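Local coordinates for protein D-aminopeptidase (Burkholderia sp. LK4, PDB 5TZB) that probably removes beta-amino acids from the N-termini of peptides, as a beta-aminopeptidase of the Ntn-hydrolase type in peptidase family S58, at residues G59-V67 with D150-V161; P81-L89 with L270-Q280. All blocks are in the same frame, centred on the assembly; numbering follows the deposited sequence.

Contact 1 and contact 2 lie on opposite sides of the chain's centre, their own centres 32 Å apart and their nearest atoms about 18 Å apart, so they do not touch. Strands 63-71 and 82-88 follow each other in sequence but belong to different sheets. Contact 1 fastens a loop to the first, and contact 2 lays a helix on the second. Their segments alternate along the chain, so the two contacts cross in sequence. Both also approach the second subunit. Contact 2 is nearer the ligand: the side chain of Pro-272 is about 4 Å from a bound calcium ion, whereas contact 1 is on the far side of the chain's centre.

Contact 1. Residues G59-V67 with D150-V161; sequences GDASIRTGV and DGLLNDIWGQHV
Ala-61 meets Asp-155 through its CA, 3.6 Å from Asp-155 OD2, and its small side chain suits this close pass beside a carboxylate. At Ser-62 the backbone makes the link: Asp-155 N donates to Ser-62 O at 3.0 Å. The Ser-62 hydroxyl holds its own turn instead, bonded to Gly-59 O and Asn-58 N.

Ile-63 holds CG1 anti to its own carbonyl carbon (chi1 -54°), which lays CG1 over the centre of one face of the His-160 imidazole, 3.7 Å from the ring centroid, a CH-pi contact. Gly-158 O covers the opposite face, and Asp-155 OD2 accepts from His-160 NE2 at 2.8 Å in a nearly straight bond (169°), fixing the ring's rotation. Asp-155 is itself the centre of an inverse gamma turn in the loop between strand 144-148 and helix 163-172, while Ile-63 begins strand 63-71, which lies between strands 48-56 and 111-115 of a mixed five-stranded sheet.

Arg-64 N gives its hydrogen to Asn-154 OD1 at 2.7 Å, tilted 27° from the carbonyl plane. The other end of that amide, Asn-154 ND2, donates to Asp-150 OD1 at 3.0 Å; an amide suits the place because it accepts and donates at once. Thr-65 OG1 donates to Asp-150 OD2 at 2.9 Å and takes a bond from Asn-115, tying this buried carboxylate to the sheet. The methyl CG2 of Thr-65 packs against Val-161 CG2 at 3.8 Å. Gly-66 adopts backbone angles at which a CB would jam against Thr-65 O, so glycine fits there; beyond it Val-67 CG1 meets Val-161 CG1 more loosely.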
loop_
_atom_site.group_PDB
_atom_site.type_symbol
_atom_site.label_atom_id
_atom_site.label_comp_id
_atom_site.label_asym_id
_atom_site.label_seq_id
_atom_site.Cartn_x
_atom_site.Cartn_y
_atom_site.Cartn_z
ATOM N N GLY C 59 -39.374 -4.738 -20.238
ATOM C CA GLY C 59 -38.563 -4.203 -21.321
ATOM C C GLY C 59 -37.150 -3.740 -20.981
ATOM O O GLY C 59 -36.339 -4.515 -20.471
ATOM N N ASP C 60 -36.850 -2.469 -21.225
ATOM C CA ASP C 60 -35.493 -1.984 -21.000
ATOM C C ASP C 60 -35.416 -1.480 -19.564
ATOM O O ASP C 60 -34.380 -1.008 -19.091
ATOM C CB ASP C 60 -35.165 -0.888 -22.028
ATOM C CG ASP C 60 -33.715 -0.411 -21.975
ATOM O OD1 ASP C 60 -32.967 -0.718 -22.934
ATOM O OD2 ASP C 60 -33.324 0.316 -21.034
ATOM N N ALA C 61 -36.489 -1.737 -18.826
ATOM C CA ALA C 61 -36.558 -1.365 -17.424
ATOM C C ALA C 61 -36.683 -2.621 -16.576
ATOM O O ALA C 61 -37.094 -2.562 -15.419
ATOM C CB ALA C 61 -37.733 -0.429 -17.177
ATOM N N SER C 62 -36.328 -3.758 -17.175
ATOM C CA SER C 62 -36.341 -5.041 -16.478
ATOM C C SER C 62 -35.361 -5.022 -15.307
ATOM O O SER C 62 -34.285 -4.423 -15.382
ATOM C CB SER C 62 -36.006 -6.195 -17.430
ATOM O OG SER C 62 -37.032 -6.375 -18.389
ATOM N N ILE C 63 -35.751 -5.680 -14.227
ATOM C CA ILE C 63 -34.944 -5.736 -13.024
ATOM C C ILE C 63 -34.355 -7.131 -12.875
ATOM O O ILE C 63 -35.097 -8.112 -12.792
ATOM C CB ILE C 63 -35.763 -5.383 -11.784
ATOM C CG1 ILE C 63 -36.451 -4.029 -11.974
ATOM C CG2 ILE C 63 -34.874 -5.355 -10.557
ATOM C CD1 ILE C 63 -37.433 -3.673 -10.852
ATOM N N ARG C 64 -33.030 -7.228 -12.886
ATOM C CA ARG C 64 -32.369 -8.503 -12.625
ATOM C C ARG C 64 -31.207 -8.219 -11.695
ATOM O O ARG C 64 -30.059 -8.157 -12.126
ATOM C CB ARG C 64 -31.876 -9.153 -13.926
ATOM C CG ARG C 64 -33.010 -9.501 -14.874
ATOM C CD ARG C 64 -33.927 -10.588 -14.327
ATOM N NE ARG C 64 -35.024 -10.861 -15.256
ATOM C CZ ARG C 64 -34.948 -11.707 -16.276
ATOM N NH1 ARG C 64 -33.824 -12.378 -16.480
ATOM N NH2 ARG C 64 -35.991 -11.893 -17.079
ATOM N N THR C 65 -31.512 -8.045 -10.415
ATOM C CA THR C 65 -30.510 -7.611 -9.459
ATOM C C THR C 65 -30.948 -7.967 -8.046
ATOM O O THR C 65 -31.897 -8.722 -7.858
ATOM C CB THR C 65 -30.255 -6.079 -9.566
ATOM O OG1 THR C 65 -29.092 -5.726 -8.814
ATOM C CG2 THR C 65 -31.451 -5.284 -9.064
ATOM N N GLY C 66 -30.250 -7.428 -7.054
ATOM C CA GLY C 66 -30.600 -7.691 -5.676
ATOM C C GLY C 66 -29.461 -7.398 -4.726
ATOM O O GLY C 66 -28.524 -6.664 -5.046
ATOM N N VAL C 67 -29.544 -7.982 -3.540
ATOM C CA VAL C 67 -28.532 -7.757 -2.543
ATOM C C VAL C 67 -28.314 -9.038 -1.730
ATOM O O VAL C 67 -29.261 -9.763 -1.419
ATOM C CB VAL C 67 -28.913 -6.536 -1.639
ATOM C CG1 VAL C 67 -30.330 -6.646 -1.147
ATOM C CG2 VAL C 67 -27.950 -6.377 -0.478
ATOM N N ASP C 150 -24.125 -5.470 -13.259
ATOM C CA ASP C 150 -25.123 -6.255 -13.989
ATOM C C ASP C 150 -25.833 -5.439 -15.076
ATOM O O ASP C 150 -27.001 -5.660 -15.351
ATOM C CB ASP C 150 -26.180 -6.849 -13.033
ATOM C CG ASP C 150 -26.832 -5.803 -12.110
ATOM O OD1 ASP C 150 -26.802 -4.595 -12.409
ATOM O OD2 ASP C 150 -27.415 -6.203 -11.082
ATOM N N GLY C 151 -25.113 -4.501 -15.683
ATOM C CA GLY C 151 -25.684 -3.577 -16.653
ATOM C C GLY C 151 -26.291 -4.182 -17.906
ATOM O O GLY C 151 -27.124 -3.556 -18.555
ATOM N N LEU C 152 -25.896 -5.404 -18.245
ATOM C CA LEU C 152 -26.408 -6.051 -19.451
ATOM C C LEU C 152 -27.817 -6.615 -19.260
ATOM O O LEU C 152 -28.721 -6.334 -20.057
ATOM C CB LEU C 152 -25.456 -7.159 -19.904
ATOM C CG LEU C 152 -25.673 -7.652 -21.340
ATOM C CD1 LEU C 152 -25.413 -6.547 -22.368
ATOM C CD2 LEU C 152 -24.781 -8.850 -21.608
ATOM N N LEU C 153 -28.000 -7.396 -18.199
ATOM C CA LEU C 153 -29.272 -8.051 -17.921
ATOM C C LEU C 153 -30.187 -7.229 -17.029
ATOM O O LEU C 153 -31.390 -7.454 -17.011
ATOM C CB LEU C 153 -29.034 -9.431 -17.284
ATOM C CG LEU C 153 -28.302 -10.465 -18.140
ATOM C CD1 LEU C 153 -27.998 -11.729 -17.344
ATOM C CD2 LEU C 153 -29.174 -10.798 -19.357
ATOM N N ASN C 154 -29.611 -6.278 -16.296
ATOM C CA ASN C 154 -30.362 -5.470 -15.334
ATOM C C ASN C 154 -30.414 -4.005 -15.746
ATOM O O ASN C 154 -29.464 -3.489 -16.343
ATOM C CB ASN C 154 -29.728 -5.576 -13.938
ATOM C CG ASN C 154 -30.459 -4.748 -12.893
ATOM O OD1 ASN C 154 -31.669 -4.893 -12.705
ATOM N ND2 ASN C 154 -29.731 -3.848 -12.233
ATOM N N ASP C 155 -31.512 -3.339 -15.406
ATOM C CA ASP C 155 -31.647 -1.900 -15.595
ATOM C C ASP C 155 -30.849 -1.189 -14.500
ATOM O O ASP C 155 -31.405 -0.697 -13.519
ATOM C CB ASP C 155 -33.130 -1.506 -15.560
ATOM C CG ASP C 155 -33.352 -0.008 -15.708
ATOM O OD1 ASP C 155 -32.497 0.680 -16.307
ATOM O OD2 ASP C 155 -34.400 0.477 -15.232
ATOM N N ILE C 156 -29.536 -1.131 -14.679
ATOM C CA ILE C 156 -28.663 -0.714 -13.593
ATOM C C ILE C 156 -28.767 0.789 -13.325
ATOM O O ILE C 156 -28.480 1.242 -12.213
ATOM C CB ILE C 156 -27.187 -1.105 -13.863
ATOM C CG1 ILE C 156 -26.388 -1.092 -12.553
ATOM C CG2 ILE C 156 -26.553 -0.207 -14.946
ATOM C CD1 ILE C 156 -24.952 -1.602 -12.667
ATOM N N TRP C 157 -29.188 1.553 -14.333
ATOM C CA TRP C 157 -29.389 2.989 -14.162
ATOM C C TRP C 157 -30.693 3.273 -13.431
ATOM O O TRP C 157 -30.898 4.366 -12.910
ATOM C CB TRP C 157 -29.370 3.698 -15.517
ATOM C CG TRP C 157 -27.992 3.846 -16.078
ATOM C CD1 TRP C 157 -27.439 3.122 -17.102
ATOM C CD2 TRP C 157 -26.982 4.778 -15.653
ATOM N NE1 TRP C 157 -26.145 3.542 -17.333
ATOM C CE2 TRP C 157 -25.840 4.550 -16.456
ATOM C CE3 TRP C 157 -26.933 5.772 -14.670
ATOM C CZ2 TRP C 157 -24.668 5.294 -16.315
ATOM C CZ3 TRP C 157 -25.771 6.501 -14.524
ATOM C CH2 TRP C 157 -24.648 6.260 -15.344
ATOM N N GLY C 158 -31.559 2.268 -13.372
ATOM C CA GLY C 158 -32.849 2.397 -12.728
ATOM C C GLY C 158 -32.755 2.426 -11.211
ATOM O O GLY C 158 -33.710 2.828 -10.547
ATOM N N GLN C 159 -31.627 1.968 -10.672
ATOM C CA GLN C 159 -31.373 1.967 -9.223
ATOM C C GLN C 159 -32.562 1.381 -8.469
ATOM O O GLN C 159 -33.220 2.067 -7.680
ATOM C CB GLN C 159 -31.023 3.390 -8.731
ATOM C CG GLN C 159 -29.641 3.876 -9.235
ATOM C CD GLN C 159 -29.238 5.271 -8.739
ATOM O OE1 GLN C 159 -29.985 6.237 -8.888
ATOM N NE2 GLN C 159 -28.044 5.378 -8.168
ATOM N N HIS C 160 -32.827 0.099 -8.706
ATOM C CA HIS C 160 -34.062 -0.519 -8.217
ATOM C C HIS C 160 -33.930 -1.178 -6.841
ATOM O O HIS C 160 -34.912 -1.694 -6.307
ATOM C CB HIS C 160 -34.565 -1.561 -9.218
ATOM C CG HIS C 160 -34.928 -0.989 -10.550
ATOM N ND1 HIS C 160 -36.138 -0.377 -10.796
ATOM C CD2 HIS C 160 -34.253 -0.975 -11.724
ATOM C CE1 HIS C 160 -36.181 0.015 -12.056
ATOM N NE2 HIS C 160 -35.051 -0.336 -12.642
ATOM N N VAL C 161 -32.730 -1.164 -6.266
ATOM C CA VAL C 161 -32.519 -1.752 -4.942
ATOM C C VAL C 161 -32.804 -0.726 -3.860
ATOM O O VAL C 161 -32.340 0.412 -3.945
ATOM C CB VAL C 161 -31.072 -2.292 -4.771
ATOM C CG1 VAL C 161 -30.847 -2.864 -3.355
ATOM C CG2 VAL C 161 -30.777 -3.340 -5.832
#

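Contact 2. Residues P81-L89 with L270-Q280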
loop_
_atom_site.group_PDB
_atom_site.type_symbol
_atom_site.label_atom_id
_atom_site.label_comp_id
_atom_site.label_asym_id
_atom_site.label_seq_id
_atom_site.Cartn_x
_atom_site.Cartn_y
_atom_site.Cartn_z
ATOM N N PRO C 81 -16.765 -7.179 17.193
ATOM C CA PRO C 81 -15.937 -6.903 16.019
ATOM C C PRO C 81 -15.076 -8.085 15.604
ATOM O O PRO C 81 -14.655 -8.860 16.459
ATOM C CB PRO C 81 -15.045 -5.739 16.492
ATOM C CG PRO C 81 -15.814 -5.098 17.583
ATOM C CD PRO C 81 -16.500 -6.223 18.283
ATOM N N CYS C 82 -14.802 -8.205 14.306
ATOM C CA CYS C 82 -13.882 -9.216 13.799
ATOM C C CYS C 82 -12.649 -8.547 13.230
ATOM O O CYS C 82 -12.741 -7.523 12.551
ATOM C CB CYS C 82 -14.528 -10.075 12.704
ATOM S SG CYS C 82 -15.935 -11.060 13.213
ATOM N N PHE C 83 -11.489 -9.133 13.484
ATOM C CA PHE C 83 -10.307 -8.730 12.755
ATOM C C PHE C 83 -10.534 -9.017 11.255
ATOM O O PHE C 83 -11.219 -9.979 10.878
ATOM C CB PHE C 83 -9.072 -9.448 13.286
ATOM C CG PHE C 83 -8.571 -8.908 14.614
ATOM C CD1 PHE C 83 -8.699 -7.558 14.929
ATOM C CD2 PHE C 83 -7.956 -9.756 15.541
ATOM C CE1 PHE C 83 -8.215 -7.050 16.152
ATOM C CE2 PHE C 83 -7.478 -9.264 16.771
ATOM C CZ PHE C 83 -7.603 -7.913 17.075
ATOM N N ALA C 84 -10.011 -8.147 10.402
ATOM C CA ALA C 84 -10.258 -8.279 8.973
ATOM C C ALA C 84 -9.182 -7.574 8.170
ATOM O O ALA C 84 -8.416 -6.778 8.705
ATOM C CB ALA C 84 -11.640 -7.738 8.619
ATOM N N GLY C 85 -9.130 -7.874 6.875
ATOM C CA GLY C 85 -8.171 -7.244 5.998
ATOM C C GLY C 85 -8.706 -7.288 4.578
ATOM O O GLY C 85 -9.605 -8.085 4.267
ATOM N N VAL C 86 -8.153 -6.444 3.710
ATOM C CA VAL C 86 -8.583 -6.415 2.315
ATOM C C VAL C 86 -7.407 -6.565 1.376
ATOM O O VAL C 86 -6.285 -6.163 1.705
ATOM C CB VAL C 86 -9.318 -5.114 1.966
ATOM C CG1 VAL C 86 -10.611 -5.020 2.729
ATOM C CG2 VAL C 86 -8.439 -3.892 2.247
ATOM N N HIS C 87 -7.660 -7.151 0.205
ATOM C CA HIS C 87 -6.686 -7.092 -0.867
ATOM C C HIS C 87 -7.341 -6.759 -2.203
ATOM O O HIS C 87 -8.383 -7.319 -2.560
ATOM C CB HIS C 87 -5.894 -8.401 -1.029
ATOM C CG HIS C 87 -4.927 -8.330 -2.167
ATOM N ND1 HIS C 87 -3.663 -7.786 -2.033
ATOM C CD2 HIS C 87 -5.069 -8.619 -3.484
ATOM C CE1 HIS C 87 -3.060 -7.786 -3.207
ATOM N NE2 HIS C 87 -3.890 -8.286 -4.108
ATOM N N VAL C 88 -6.702 -5.866 -2.954
ATOM C CA VAL C 88 -7.226 -5.490 -4.256
ATOM C C VAL C 88 -6.300 -5.945 -5.383
ATOM O O VAL C 88 -5.187 -5.449 -5.526
ATOM C CB VAL C 88 -7.441 -3.960 -4.375
ATOM C CG1 VAL C 88 -7.917 -3.636 -5.784
ATOM C CG2 VAL C 88 -8.443 -3.484 -3.346
ATOM N N LEU C 89 -6.766 -6.920 -6.157
ATOM C CA LEU C 89 -6.060 -7.374 -7.343
ATOM C C LEU C 89 -6.243 -6.363 -8.473
ATOM O O LEU C 89 -5.324 -6.128 -9.247
ATOM C CB LEU C 89 -6.560 -8.773 -7.772
ATOM C CG LEU C 89 -6.208 -9.353 -9.149
ATOM C CD1 LEU C 89 -4.700 -9.366 -9.446
ATOM C CD2 LEU C 89 -6.779 -10.785 -9.238
ATOM N N LEU C 270 -6.873 -14.954 13.525
ATOM C CA LEU C 270 -5.964 -14.147 12.724
ATOM C C LEU C 270 -6.000 -12.686 13.130
ATOM O O LEU C 270 -7.086 -12.117 13.304
ATOM C CB LEU C 270 -6.306 -14.267 11.237
ATOM C CG LEU C 270 -6.090 -15.645 10.594
ATOM C CD1 LEU C 270 -6.401 -15.572 9.109
ATOM C CD2 LEU C 270 -4.676 -16.136 10.822
ATOM N N LEU C 271 -4.820 -12.084 13.244
ATOM C CA LEU C 271 -4.672 -10.639 13.466
ATOM C C LEU C 271 -4.947 -9.873 12.164
ATOM O O LEU C 271 -4.926 -10.485 11.088
ATOM C CB LEU C 271 -3.265 -10.324 13.976
ATOM C CG LEU C 271 -2.873 -10.979 15.299
ATOM C CD1 LEU C 271 -1.466 -10.575 15.685
ATOM C CD2 LEU C 271 -3.877 -10.598 16.383
ATOM N N PRO C 272 -5.187 -8.538 12.255
ATOM C CA PRO C 272 -5.440 -7.736 11.046
ATOM C C PRO C 272 -4.409 -7.969 9.928
ATOM O O PRO C 272 -4.830 -8.237 8.807
ATOM C CB PRO C 272 -5.379 -6.296 11.570
ATOM C CG PRO C 272 -5.939 -6.423 12.951
ATOM C CD PRO C 272 -5.400 -7.744 13.479
ATOM N N HIS C 273 -3.111 -7.964 10.221
ATOM C CA HIS C 273 -2.117 -8.128 9.155
ATOM C C HIS C 273 -2.190 -9.522 8.529
ATOM O O HIS C 273 -1.848 -9.695 7.354
ATOM C CB HIS C 273 -0.697 -7.834 9.672
ATOM C CG HIS C 273 -0.032 -8.985 10.378
ATOM N ND1 HIS C 273 -0.240 -9.259 11.712
ATOM C CD2 HIS C 273 0.900 -9.873 9.952
ATOM C CE1 HIS C 273 0.513 -10.287 12.075
ATOM N NE2 HIS C 273 1.208 -10.683 11.026
ATOM N N GLN C 274 -2.667 -10.499 9.293
ATOM C CA GLN C 274 -2.790 -11.881 8.802
ATOM C C GLN C 274 -4.037 -12.044 7.932
ATOM O O GLN C 274 -4.085 -12.886 7.033
ATOM C CB GLN C 274 -2.821 -12.867 9.979
ATOM C CG GLN C 274 -1.581 -12.796 10.868
ATOM C CD GLN C 274 -1.600 -13.857 11.965
ATOM O OE1 GLN C 274 -2.536 -13.919 12.761
ATOM N NE2 GLN C 274 -0.573 -14.693 12.003
ATOM N N CYS C 275 -5.070 -11.270 8.232
ATOM C CA CYS C 275 -6.259 -11.248 7.389
ATOM C C CYS C 275 -5.942 -10.668 5.999
ATOM O O CYS C 275 -6.510 -11.090 4.994
ATOM C CB CYS C 275 -7.366 -10.459 8.072
ATOM S SG CYS C 275 -8.099 -11.278 9.541
ATOM N N THR C 276 -5.049 -9.685 5.956
ATOM C CA THR C 276 -4.588 -9.114 4.682
ATOM C C THR C 276 -3.881 -10.184 3.857
ATOM O O THR C 276 -4.102 -10.311 2.643
ATOM C CB THR C 276 -3.638 -7.924 4.912
ATOM O OG1 THR C 276 -4.309 -6.957 5.720
ATOM C CG2 THR C 276 -3.224 -7.260 3.574
ATOM N N ARG C 277 -3.023 -10.955 4.524
ATOM C CA ARG C 277 -2.325 -12.037 3.850
ATOM C C ARG C 277 -3.321 -13.052 3.297
ATOM O O ARG C 277 -3.224 -13.489 2.139
ATOM C CB ARG C 277 -1.338 -12.710 4.804
ATOM C CG ARG C 277 -0.348 -11.735 5.434
ATOM C CD ARG C 277 0.682 -12.466 6.276
ATOM N NE ARG C 277 1.606 -13.211 5.416
ATOM C CZ ARG C 277 2.402 -14.198 5.823
ATOM N NH1 ARG C 277 2.391 -14.587 7.096
ATOM N NH2 ARG C 277 3.190 -14.823 4.951
ATOM N N LEU C 278 -4.314 -13.381 4.108
ATOM C CA LEU C 278 -5.308 -14.367 3.713
ATOM C C LEU C 278 -6.151 -13.851 2.534
ATOM O O LEU C 278 -6.447 -14.607 1.610
ATOM C CB LEU C 278 -6.198 -14.722 4.901
ATOM C CG LEU C 278 -7.151 -15.905 4.713
ATOM C CD1 LEU C 278 -6.349 -17.180 4.531
ATOM C CD2 LEU C 278 -8.068 -16.027 5.899
ATOM N N ALA C 279 -6.522 -12.571 2.567
ATOM C CA ALA C 279 -7.358 -12.011 1.510
ATOM C C ALA C 279 -6.677 -12.098 0.147
ATOM O O ALA C 279 -7.344 -12.336 -0.856
ATOM C CB ALA C 279 -7.737 -10.565 1.821
ATOM N N GLN C 280 -5.361 -11.920 0.107
ATOM C CA GLN C 280 -4.670 -11.916 -1.179
ATOM C C GLN C 280 -4.670 -13.316 -1.785
ATOM O O GLN C 280 -4.511 -13.462 -2.997
ATOM C CB GLN C 280 -3.233 -11.381 -1.065
ATOM C CG GLN C 280 -2.576 -11.215 -2.453
ATOM C CD GLN C 280 -1.234 -10.456 -2.479
ATOM O OE1 GLN C 280 -0.641 -10.297 -3.553
ATOM N NE2 GLN C 280 -0.767 -9.976 -1.323
HETATM O O HOH W 1 -6.204 -4.752 5.156
#
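Gly-85 and Thr-276 bring strand 82-88 and helix 272-280 closest, their CA atoms 4.3 Å apart; the segment axes approach to 5.8 Å at a crossing angle of -42°. No direct hydrogen bond joins the segments, although a water links Val-86 N to Thr-276 OG1. Glycine suits position 85 because a CB there would collide with the helix backbone; Cys-275 CB instead presses to 3.4 Å from Gly-85 N.

At the start of the helix, Pro-272 CD lies over one face of the Phe-83 ring, 3.6 Å from its centroid, while Leu-270 O approaches the ring edge. Ala-279, with only a methyl, lets the helix stay near the strand, its CB 3.8 Å from His-87 N. Gln-280, extended beyond CG, runs across the face of the His-87 ring: CG sits 3.5 Å from the ring centroid, and amide and imidazole stack with planes 8° apart. Their polar ends reach another chain, His-87 NE2 bonding Gln-280 OE1 of the third subunit and Gln-280 OE1 bonding its His-87. A helix laid along a sheet in this way is consistent with the layered alpha/beta architecture of Ntn hydrolases.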